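Local coordinates for lipopolysaccharide biosynthesis protein wbpB (Thermus thermophilus, PDB 3O9Z) that binds NAD and alpha-ketoglutarate and acts as a dehydrogenase in the biosynthesis of the sugar 2,3-diacetamido-2,3-dideoxy-D-mannuronic acid, at residues P17-A22 with S77-N82; G163-Y166 with W170-D173; G178-N183 with L227-S232. All blocks are in the same frame, centred on the assembly; numbering follows the deposited sequence.

Contact 1 (P17-A22 with S77-N82). With NAD (nicotinamide-adenine-dinucleotide), chain E.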
loop_
_atom_site.group_PDB
_atom_site.type_symbol
_atom_site.label_atom_id
_atom_site.label_comp_id
_atom_site.label_asym_id
_atom_site.label_seq_id
_atom_site.Cartn_x
_atom_site.Cartn_y
_atom_site.Cartn_z
ATOM N N PRO A 17 -12.273 5.395 -15.948
ATOM C CA PRO A 17 -12.350 6.296 -17.115
ATOM C C PRO A 17 -13.747 6.301 -17.744
ATOM O O PRO A 17 -14.129 7.262 -18.423
ATOM C CB PRO A 17 -11.322 5.701 -18.073
ATOM C CG PRO A 17 -10.312 5.051 -17.156
ATOM C CD PRO A 17 -11.123 4.467 -16.014
ATOM N N ARG A 18 -14.518 5.225 -17.584
ATOM C CA ARG A 18 -15.879 5.207 -18.105
ATOM C C ARG A 18 -16.761 6.153 -17.316
ATOM O O ARG A 18 -17.683 6.765 -17.877
ATOM C CB ARG A 18 -16.479 3.795 -18.041
ATOM C CG ARG A 18 -16.782 3.247 -19.395
ATOM C CD ARG A 18 -17.375 1.840 -19.332
ATOM N NE ARG A 18 -16.337 0.825 -19.467
ATOM C CZ ARG A 18 -16.568 -0.481 -19.409
ATOM N NH1 ARG A 18 -17.807 -0.918 -19.202
ATOM N NH2 ARG A 18 -15.564 -1.341 -19.539
ATOM N N HIS A 19 -16.472 6.318 -16.030
ATOM C CA HIS A 19 -17.219 7.271 -15.186
ATOM C C HIS A 19 -16.801 8.700 -15.485
ATOM O O HIS A 19 -17.653 9.583 -15.492
ATOM C CB HIS A 19 -16.944 6.981 -13.707
ATOM C CG HIS A 19 -17.584 5.713 -13.235
ATOM N ND1 HIS A 19 -18.810 5.711 -12.610
ATOM C CD2 HIS A 19 -17.233 4.410 -13.391
ATOM C CE1 HIS A 19 -19.170 4.464 -12.352
ATOM N NE2 HIS A 19 -18.249 3.654 -12.848
ATOM N N LEU A 20 -15.535 8.910 -15.816
ATOM C CA LEU A 20 -15.088 10.252 -16.195
ATOM C C LEU A 20 -15.746 10.641 -17.487
ATOM O O LEU A 20 -16.233 11.774 -17.589
ATOM C CB LEU A 20 -13.578 10.266 -16.427
ATOM C CG LEU A 20 -12.733 10.062 -15.176
ATOM C CD1 LEU A 20 -11.212 10.045 -15.480
ATOM C CD2 LEU A 20 -13.030 11.088 -14.075
ATOM N N LYS A 21 -15.793 9.721 -18.452
ATOM C CA LYS A 21 -16.480 9.986 -19.711
ATOM C C LYS A 21 -17.978 10.260 -19.453
ATOM O O LYS A 21 -18.551 11.199 -20.041
ATOM C CB LYS A 21 -16.217 8.850 -20.703
ATOM C CG LYS A 21 -16.954 8.956 -22.029
ATOM C CD LYS A 21 -17.066 7.573 -22.641
ATOM C CE LYS A 21 -16.294 7.518 -23.932
ATOM N NZ LYS A 21 -17.271 7.637 -25.048
ATOM N N ALA A 22 -18.628 9.501 -18.570
ATOM C CA ALA A 22 -20.064 9.705 -18.316
ATOM C C ALA A 22 -20.333 11.069 -17.676
ATOM O O ALA A 22 -21.300 11.760 -18.018
ATOM C CB ALA A 22 -20.622 8.599 -17.385
ATOM N N SER A 77 -19.978 9.316 -6.949
ATOM C CA SER A 77 -19.829 8.116 -7.777
ATOM C C SER A 77 -18.776 7.195 -7.176
ATOM O O SER A 77 -17.705 7.636 -6.756
ATOM C CB SER A 77 -19.419 8.467 -9.193
ATOM O OG SER A 77 -20.396 9.215 -9.914
ATOM N N ILE A 78 -19.059 5.900 -7.176
ATOM C CA ILE A 78 -18.266 4.977 -6.369
ATOM C C ILE A 78 -17.780 3.842 -7.276
ATOM O O ILE A 78 -18.550 3.004 -7.735
ATOM C CB ILE A 78 -19.068 4.412 -5.154
ATOM C CG1 ILE A 78 -19.340 5.574 -4.183
ATOM C CG2 ILE A 78 -18.400 3.265 -4.450
ATOM C CD1 ILE A 78 -20.442 5.245 -3.125
ATOM N N ALA A 79 -16.471 3.841 -7.516
ATOM C CA ALA A 79 -15.815 2.808 -8.361
ATOM C C ALA A 79 -14.710 2.105 -7.579
ATOM O O ALA A 79 -13.708 1.658 -8.181
ATOM C CB ALA A 79 -15.316 3.432 -9.640
ATOM N N SER A 80 -14.829 2.007 -6.267
ATOM C CA SER A 80 -13.931 1.302 -5.361
ATOM C C SER A 80 -14.228 -0.205 -5.332
ATOM O O SER A 80 -15.261 -0.623 -5.907
ATOM C CB SER A 80 -14.046 1.921 -3.966
ATOM O OG SER A 80 -15.436 1.822 -3.587
ATOM N N PRO A 81 -13.373 -1.022 -4.680
ATOM C CA PRO A 81 -13.662 -2.461 -4.482
ATOM C C PRO A 81 -14.993 -2.671 -3.747
ATOM O O PRO A 81 -15.472 -1.772 -3.023
ATOM C CB PRO A 81 -12.510 -2.957 -3.613
ATOM C CG PRO A 81 -11.338 -2.033 -4.048
ATOM C CD PRO A 81 -12.015 -0.686 -4.192
ATOM N N ASN A 82 -15.648 -3.787 -4.022
ATOM C CA ASN A 82 -17.050 -3.972 -3.686
ATOM C C ASN A 82 -17.330 -3.782 -2.225
ATOM O O ASN A 82 -18.420 -3.241 -1.918
ATOM C CB ASN A 82 -17.521 -5.369 -4.127
ATOM C CG ASN A 82 -17.328 -5.591 -5.626
ATOM O OD1 ASN A 82 -17.142 -4.663 -6.407
ATOM N ND2 ASN A 82 -17.436 -6.869 -6.021
HETATM P PA NAD E . -9.599 -1.846 -9.981
HETATM O O1A NAD E . -9.049 -1.615 -11.338
HETATM O O2A NAD E . -8.933 -2.800 -8.977
HETATM O O5B NAD E . -9.652 -0.373 -9.413
HETATM C C5B NAD E . -10.064 -0.273 -8.078
HETATM C C4B NAD E . -9.637 1.118 -7.549
HETATM O O4B NAD E . -10.196 1.364 -6.232
HETATM C C3B NAD E . -8.096 1.116 -7.346
HETATM O O3B NAD E . -7.469 2.197 -8.065
HETATM C C2B NAD E . -7.903 1.196 -5.821
HETATM O O2B NAD E . -6.720 1.890 -5.399
HETATM C C1B NAD E . -9.172 2.036 -5.489
HETATM N N9A NAD E . -9.491 1.944 -4.040
HETATM C C8A NAD E . -9.170 1.068 -3.049
HETATM N N7A NAD E . -9.673 1.468 -1.883
HETATM C C5A NAD E . -10.268 2.687 -2.088
HETATM C C6A NAD E . -10.958 3.643 -1.251
HETATM N N6A NAD E . -11.068 3.425 0.096
HETATM N N1A NAD E . -11.409 4.694 -1.926
HETATM C C2A NAD E . -11.337 4.990 -3.216
HETATM N N3A NAD E . -10.669 4.121 -4.018
HETATM C C4A NAD E . -10.193 3.005 -3.454
HETATM O O3 NAD E . -11.118 -2.324 -10.123
HETATM P PN NAD E . -12.226 -1.985 -11.173
HETATM O O1N NAD E . -12.292 -3.118 -12.196
HETATM O O2N NAD E . -12.072 -0.571 -11.659
HETATM O O5D NAD E . -13.576 -2.211 -10.347
HETATM C C5D NAD E . -13.994 -1.070 -9.641
HETATM C C4D NAD E . -15.487 -1.286 -9.337
HETATM O O4D NAD E . -16.152 -1.199 -10.616
HETATM C C3D NAD E . -15.863 -2.633 -8.703
HETATM O O3D NAD E . -17.049 -2.376 -7.885
HETATM C C2D NAD E . -16.316 -3.432 -9.936
HETATM O O2D NAD E . -17.285 -4.418 -9.616
HETATM C C1D NAD E . -16.893 -2.398 -10.910
HETATM N N1N NAD E . -16.785 -2.799 -12.312
HETATM C C2N NAD E . -17.841 -2.712 -13.091
HETATM C C3N NAD E . -17.858 -3.043 -14.431
HETATM C C7N NAD E . -19.157 -2.948 -15.120
HETATM O O7N NAD E . -20.071 -2.201 -14.708
HETATM N N7N NAD E . -19.212 -3.609 -16.270
HETATM C C4N NAD E . -16.651 -3.480 -14.994
HETATM C C5N NAD E . -15.529 -3.477 -14.164
HETATM C C6N NAD E . -15.585 -3.121 -12.819
#

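Contact 2 (G163-Y166 with W170-D173). With NAD (nicotinamide-adenine-dinucleotide), chain E.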
loop_
_atom_site.group_PDB
_atom_site.type_symbol
_atom_site.label_atom_id
_atom_site.label_comp_id
_atom_site.label_asym_id
_atom_site.label_seq_id
_atom_site.Cartn_x
_atom_site.Cartn_y
_atom_site.Cartn_z
ATOM N N GLY A 163 -7.378 -12.383 -17.250
ATOM C CA GLY A 163 -5.970 -12.789 -17.155
ATOM C C GLY A 163 -5.441 -13.018 -15.752
ATOM O O GLY A 163 -6.174 -12.913 -14.754
ATOM N N LYS A 164 -4.145 -13.307 -15.660
ATOM C CA LYS A 164 -3.510 -13.765 -14.425
ATOM C C LYS A 164 -3.508 -12.713 -13.332
ATOM O O LYS A 164 -3.409 -13.042 -12.151
ATOM C CB LYS A 164 -2.066 -14.175 -14.762
ATOM C CG LYS A 164 -2.024 -15.441 -15.578
ATOM C CD LYS A 164 -2.524 -16.616 -14.857
ATOM C CE LYS A 164 -2.345 -17.807 -15.794
ATOM N NZ LYS A 164 -1.622 -18.789 -14.975
ATOM N N TRP A 165 -3.670 -11.446 -13.682
ATOM C CA TRP A 165 -3.708 -10.401 -12.671
ATOM C C TRP A 165 -4.946 -10.566 -11.770
ATOM O O TRP A 165 -4.912 -10.160 -10.617
ATOM C CB TRP A 165 -3.711 -9.019 -13.363
ATOM C CG TRP A 165 -4.854 -8.880 -14.308
ATOM C CD1 TRP A 165 -4.879 -9.284 -15.615
ATOM C CD2 TRP A 165 -6.181 -8.415 -14.012
ATOM N NE1 TRP A 165 -6.126 -9.078 -16.173
ATOM C CE2 TRP A 165 -6.945 -8.563 -15.199
ATOM C CE3 TRP A 165 -6.786 -7.875 -12.851
ATOM C CZ2 TRP A 165 -8.303 -8.188 -15.277
ATOM C CZ3 TRP A 165 -8.129 -7.445 -12.958
ATOM C CH2 TRP A 165 -8.849 -7.673 -14.136
ATOM N N TYR A 166 -6.052 -11.031 -12.335
ATOM C CA TYR A 166 -7.313 -11.081 -11.555
ATOM C C TYR A 166 -7.121 -11.893 -10.281
ATOM O O TYR A 166 -7.584 -11.470 -9.200
ATOM C CB TYR A 166 -8.401 -11.625 -12.495
ATOM C CG TYR A 166 -9.798 -11.643 -11.950
ATOM C CD1 TYR A 166 -10.688 -10.645 -12.305
ATOM C CD2 TYR A 166 -10.256 -12.705 -11.177
ATOM C CE1 TYR A 166 -12.016 -10.678 -11.835
ATOM C CE2 TYR A 166 -11.593 -12.754 -10.703
ATOM C CZ TYR A 166 -12.414 -11.742 -11.040
ATOM O OH TYR A 166 -13.753 -11.743 -10.601
ATOM N N TRP A 170 -7.956 -7.852 -5.432
ATOM C CA TRP A 170 -9.067 -7.900 -4.477
ATOM C C TRP A 170 -10.241 -8.679 -5.042
ATOM O O TRP A 170 -11.115 -9.109 -4.290
ATOM C CB TRP A 170 -9.509 -6.477 -4.116
ATOM C CG TRP A 170 -10.075 -5.701 -5.281
ATOM C CD1 TRP A 170 -9.410 -4.819 -6.098
ATOM C CD2 TRP A 170 -11.432 -5.679 -5.731
ATOM N NE1 TRP A 170 -10.233 -4.315 -7.050
ATOM C CE2 TRP A 170 -11.497 -4.827 -6.852
ATOM C CE3 TRP A 170 -12.607 -6.352 -5.323
ATOM C CZ2 TRP A 170 -12.677 -4.597 -7.550
ATOM C CZ3 TRP A 170 -13.774 -6.136 -6.039
ATOM C CH2 TRP A 170 -13.804 -5.307 -7.166
ATOM N N LYS A 171 -10.334 -8.802 -6.363
ATOM C CA LYS A 171 -11.454 -9.491 -6.993
ATOM C C LYS A 171 -11.667 -10.910 -6.560
ATOM O O LYS A 171 -12.794 -11.438 -6.625
ATOM C CB LYS A 171 -11.433 -9.298 -8.526
ATOM C CG LYS A 171 -11.587 -7.806 -8.921
ATOM C CD LYS A 171 -10.887 -7.503 -10.247
ATOM C CE LYS A 171 -10.976 -6.036 -10.624
ATOM N NZ LYS A 171 -12.275 -5.743 -11.336
ATOM N N VAL A 172 -10.599 -11.590 -6.157
ATOM C CA VAL A 172 -10.752 -12.954 -5.677
ATOM C C VAL A 172 -10.718 -13.069 -4.150
ATOM O O VAL A 172 -10.790 -14.186 -3.614
ATOM C CB VAL A 172 -9.695 -13.924 -6.287
ATOM C CG1 VAL A 172 -9.818 -13.904 -7.822
ATOM C CG2 VAL A 172 -8.280 -13.476 -5.819
ATOM N N ASP A 173 -10.667 -11.930 -3.440
ATOM C CA ASP A 173 -10.718 -11.981 -1.950
ATOM C C ASP A 173 -12.211 -11.898 -1.619
ATOM O O ASP A 173 -12.835 -10.869 -1.867
ATOM C CB ASP A 173 -9.990 -10.746 -1.399
ATOM C CG ASP A 173 -10.044 -10.641 0.105
ATOM O OD1 ASP A 173 -9.190 -9.886 0.646
ATOM O OD2 ASP A 173 -10.942 -11.242 0.719
HETATM P PA NAD E . -9.599 -1.846 -9.981
HETATM O O1A NAD E . -9.049 -1.615 -11.338
HETATM O O2A NAD E . -8.933 -2.800 -8.977
HETATM O O5B NAD E . -9.652 -0.373 -9.413
HETATM C C5B NAD E . -10.064 -0.273 -8.078
HETATM C C4B NAD E . -9.637 1.118 -7.549
HETATM O O4B NAD E . -10.196 1.364 -6.232
HETATM C C3B NAD E . -8.096 1.116 -7.346
HETATM O O3B NAD E . -7.469 2.197 -8.065
HETATM C C2B NAD E . -7.903 1.196 -5.821
HETATM O O2B NAD E . -6.720 1.890 -5.399
HETATM C C1B NAD E . -9.172 2.036 -5.489
HETATM N N9A NAD E . -9.491 1.944 -4.040
HETATM C C8A NAD E . -9.170 1.068 -3.049
HETATM N N7A NAD E . -9.673 1.468 -1.883
HETATM C C5A NAD E . -10.268 2.687 -2.088
HETATM C C6A NAD E . -10.958 3.643 -1.251
HETATM N N6A NAD E . -11.068 3.425 0.096
HETATM N N1A NAD E . -11.409 4.694 -1.926
HETATM C C2A NAD E . -11.337 4.990 -3.216
HETATM N N3A NAD E . -10.669 4.121 -4.018
HETATM C C4A NAD E . -10.193 3.005 -3.454
HETATM O O3 NAD E . -11.118 -2.324 -10.123
HETATM P PN NAD E . -12.226 -1.985 -11.173
HETATM O O1N NAD E . -12.292 -3.118 -12.196
HETATM O O2N NAD E . -12.072 -0.571 -11.659
HETATM O O5D NAD E . -13.576 -2.211 -10.347
HETATM C C5D NAD E . -13.994 -1.070 -9.641
HETATM C C4D NAD E . -15.487 -1.286 -9.337
HETATM O O4D NAD E . -16.152 -1.199 -10.616
HETATM C C3D NAD E . -15.863 -2.633 -8.703
HETATM O O3D NAD E . -17.049 -2.376 -7.885
HETATM C C2D NAD E . -16.316 -3.432 -9.936
HETATM O O2D NAD E . -17.285 -4.418 -9.616
HETATM C C1D NAD E . -16.893 -2.398 -10.910
HETATM N N1N NAD E . -16.785 -2.799 -12.312
HETATM C C2N NAD E . -17.841 -2.712 -13.091
HETATM C C3N NAD E . -17.858 -3.043 -14.431
HETATM C C7N NAD E . -19.157 -2.948 -15.120
HETATM O O7N NAD E . -20.071 -2.201 -14.708
HETATM N N7N NAD E . -19.212 -3.609 -16.270
HETATM C C4N NAD E . -16.651 -3.480 -14.994
HETATM C C5N NAD E . -15.529 -3.477 -14.164
HETATM C C6N NAD E . -15.585 -3.121 -12.819
HETATM O O HOH W 1 -14.158 -13.051 -8.372
#

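Contact 3 (G178-N183 with L227-S232)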
loop_
_atom_site.group_PDB
_atom_site.type_symbol
_atom_site.label_atom_id
_atom_site.label_comp_id
_atom_site.label_asym_id
_atom_site.label_seq_id
_atom_site.Cartn_x
_atom_site.Cartn_y
_atom_site.Cartn_z
ATOM N N GLY A 178 -17.052 -10.420 -2.696
ATOM C CA GLY A 178 -18.242 -11.269 -2.577
ATOM C C GLY A 178 -18.155 -12.586 -3.320
ATOM O O GLY A 178 -19.081 -13.402 -3.234
ATOM N N GLY A 179 -17.019 -12.834 -3.956
ATOM C CA GLY A 179 -16.808 -14.087 -4.661
ATOM C C GLY A 179 -17.209 -13.918 -6.128
ATOM O O GLY A 179 -17.839 -12.946 -6.525
ATOM N N LEU A 180 -16.880 -14.913 -6.951
ATOM C CA LEU A 180 -17.128 -14.863 -8.395
ATOM C C LEU A 180 -18.599 -14.597 -8.759
ATOM O O LEU A 180 -18.898 -13.791 -9.629
ATOM C CB LEU A 180 -16.579 -16.153 -9.029
ATOM C CG LEU A 180 -16.718 -16.215 -10.552
ATOM C CD1 LEU A 180 -15.737 -15.236 -11.140
ATOM C CD2 LEU A 180 -16.382 -17.631 -11.025
ATOM N N ALA A 181 -19.501 -15.305 -8.068
ATOM C CA ALA A 181 -20.928 -15.153 -8.389
ATOM C C ALA A 181 -21.484 -13.783 -8.051
ATOM O O ALA A 181 -22.461 -13.334 -8.672
ATOM C CB ALA A 181 -21.742 -16.225 -7.647
ATOM N N THR A 182 -20.790 -13.050 -7.188
ATOM C CA THR A 182 -21.170 -11.666 -6.928
ATOM C C THR A 182 -20.435 -10.729 -7.889
ATOM O O THR A 182 -21.041 -9.936 -8.603
ATOM C CB THR A 182 -20.814 -11.277 -5.503
ATOM O OG1 THR A 182 -21.627 -12.019 -4.578
ATOM C CG2 THR A 182 -21.084 -9.788 -5.249
ATOM N N ASN A 183 -19.108 -10.803 -7.863
ATOM C CA ASN A 183 -18.312 -9.824 -8.583
ATOM C C ASN A 183 -18.602 -9.833 -10.060
ATOM O O ASN A 183 -18.721 -8.762 -10.617
ATOM C CB ASN A 183 -16.823 -10.053 -8.343
ATOM C CG ASN A 183 -15.992 -8.924 -8.883
ATOM O OD1 ASN A 183 -16.269 -7.762 -8.584
ATOM N ND2 ASN A 183 -15.022 -9.235 -9.755
ATOM N N LEU A 227 -21.345 -19.636 -15.203
ATOM C CA LEU A 227 -20.500 -18.436 -15.131
ATOM C C LEU A 227 -19.021 -18.872 -15.129
ATOM O O LEU A 227 -18.633 -19.717 -14.312
ATOM C CB LEU A 227 -20.855 -17.741 -13.801
ATOM C CG LEU A 227 -19.856 -16.656 -13.399
ATOM C CD1 LEU A 227 -19.793 -15.494 -14.387
ATOM C CD2 LEU A 227 -20.280 -16.200 -11.976
ATOM N N SER A 228 -18.194 -18.269 -15.984
ATOM C CA SER A 228 -16.774 -18.538 -15.869
ATOM C C SER A 228 -15.954 -17.341 -16.324
ATOM O O SER A 228 -16.390 -16.530 -17.167
ATOM C CB SER A 228 -16.367 -19.742 -16.714
ATOM O OG SER A 228 -14.981 -20.087 -16.531
ATOM N N ILE A 229 -14.782 -17.246 -15.712
ATOM C CA ILE A 229 -13.743 -16.312 -16.149
ATOM C C ILE A 229 -12.616 -17.018 -16.884
ATOM O O ILE A 229 -11.568 -16.405 -17.148
ATOM C CB ILE A 229 -13.214 -15.410 -15.001
ATOM C CG1 ILE A 229 -12.772 -16.313 -13.859
ATOM C CG2 ILE A 229 -14.323 -14.420 -14.573
ATOM C CD1 ILE A 229 -11.957 -15.609 -12.726
ATOM N N ASP A 230 -12.821 -18.305 -17.167
ATOM C CA ASP A 230 -11.879 -19.065 -18.034
ATOM C C ASP A 230 -12.408 -19.015 -19.473
ATOM O O ASP A 230 -13.457 -19.603 -19.759
ATOM C CB ASP A 230 -11.812 -20.493 -17.511
ATOM C CG ASP A 230 -10.873 -21.374 -18.292
ATOM O OD1 ASP A 230 -10.444 -20.944 -19.380
ATOM O OD2 ASP A 230 -10.631 -22.510 -17.815
ATOM N N PRO A 231 -11.677 -18.343 -20.372
ATOM C CA PRO A 231 -12.195 -18.197 -21.736
ATOM C C PRO A 231 -12.179 -19.501 -22.551
ATOM O O PRO A 231 -12.811 -19.545 -23.601
ATOM C CB PRO A 231 -11.239 -17.154 -22.332
ATOM C CG PRO A 231 -9.941 -17.424 -21.652
ATOM C CD PRO A 231 -10.379 -17.664 -20.188
ATOM N N SER A 232 -11.667 -20.593 -21.987
ATOM C CA SER A 232 -11.783 -21.897 -22.627
ATOM C C SER A 232 -13.247 -22.312 -22.750
ATOM O O SER A 232 -13.583 -23.233 -23.506
ATOM C CB SER A 232 -10.973 -22.984 -21.910
ATOM O OG SER A 232 -11.591 -23.442 -20.719
#

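Contact 1 (P17-A22 with S77-N82)
N82 OD1 is the oxygen to start from: both hydroxyls of the nicotinamide ribose lie beside it. NAD O3D donates to N82 OD1 at 2.7 Å, while NAD O2D stands 3.2 Å from N82 OD1 and its proton has another acceptor within reach, so that second bond is less certain. Just before it in the chain, 79-81 run alongside the cofactor, touching it at several points. The A79 carbonyl O lies 3.1 Å from NAD C5D, and P81 CD and CG come up against the adenosine, with P81 CD 3.4 Å from NAD O4B.

The helix side is carried by H19. Its CB points toward 77-82, and chi1 of -71° sets CG beside the backbone N, bringing the imidazole up to S77 CB and A79 CB at the strand's end. A79 CB sits over one face of the ring, near the rim, with H19 CD2 to A79 CB at 4.3 Å; S77 CB meets the ring obliquely at 4.4 Å from H19 ND1. Both ring nitrogens are engaged elsewhere, ND1 with the hydroxyl of Y270 and NE2 with E102, and Y270 OH also bonds S77 OG, so one tyrosine ties the helix and the strand together.

This is the Rossmann layout: helix 16-25 follows strand 5-9 and packs against strand 75-78, the next strand over, whose C-terminal end opens into the NAD site. The N82 amide nitrogen bonds to S177 O and to N183 OD1, two oxygen acceptors. With ND2 committed there, the amide is unlikely to flip, which keeps OD1 turned to the ribose as an acceptor and probably helps place the nicotinamide ribose.

Contact 2 (G163-Y166 with W170-D173)
K171 lays its aliphatic chain across Y166 and carries its amine to the cofactor. K171 CB sits over one face of the phenol ring, 3.8 Å from the Y166 ring centroid and 21° off its normal, a CH-pi contact; farther along the chain, K171 CD meets W165 CZ3 at 3.9 Å. A bend at the last torsion (chi4 -85°) then turns K171 NZ onto NAD O1N, 2.8 Å away. W170, next door, bonds the other phosphate: NAD O2A lies at the indole edge, near its plane, where W170 NE1 donates to it at 2.8 Å and 160°. V172 CG1 packs on Y166 CE2 at 3.6 Å.

Outside this shell, a water bridges Y166 OH and K171 O, and Y166 OH also bonds N183 ND2. W165 NE1 bonds D44 of the third subunit, so the loop is also held across the tetramer. Two neighbouring residues thus reach one phosphate group each. The lysine's charge probably offsets part of the negative charge of the diphosphate, while the aromatic rings beside its hydrocarbon chain probably help hold the chain on course to that oxygen.

Contact 3 (G178-N183 with L227-S232)
L180 and L227 each hold CG opposite the backbone N (chi1 -178° and 167°), which sends the two branched ends into the gap between the short helix and the strand end. There the side chains run antiparallel, alongside one another. L180 CG touches L227 CD2 at 3.8 Å, and the same methyl reaches the helix backbone, with L227 CD2 3.6 Å from L180 O. It also lies 3.8 Å from A181 CA. The other partner of L180 is I229: L180 CD1 rests on I229 CG2 at 3.8 Å. The side chains meet one another through hydrocarbon alone, and the polar atom close by is the backbone L180 O beside L227 CD2.

The helix start and the strand exit are each fixed by local bonds. G179 is the N-cap residue, and its carbonyl O takes both T182 N and N183 N at the start of helix 180-183. On the other side, S228 OG accepts from D230 N at 2.9 Å in an ST turn, and D230 OD1 then accepts from S232 N in an Asx turn, met from above the carboxylate plane; together they lead the chain off the strand.

Strand 221-228 runs between 211-218 and 152-160 in the six-stranded sheet of the C-terminal domain. Helix 180-183 packs on its end. Helix 186-196 lies next to both, with F189 against A181 and F188 against L227, while N212 of strand 211-218 lies beside L180 and A181.

All three contacts are largely buried, but they differ in place and chemistry. Contact 1 belongs to the Rossmann domain, and contacts 2 and 3 to the C-terminal domain, where their centres are about 10 Å apart. Contacts 1 and 2 share NAD, one bonding its ribose, the other its phosphates, and P81 and N82 of the first pack against W170 of the second. Contact 2 is farthest from the chain's centre, has one exposed residue among those that touch, V172, and reaches another subunit. Contact 3 is hydrocarbon packing beside the site, yet N183 at the end of its helix links it by polar groups to both of the others.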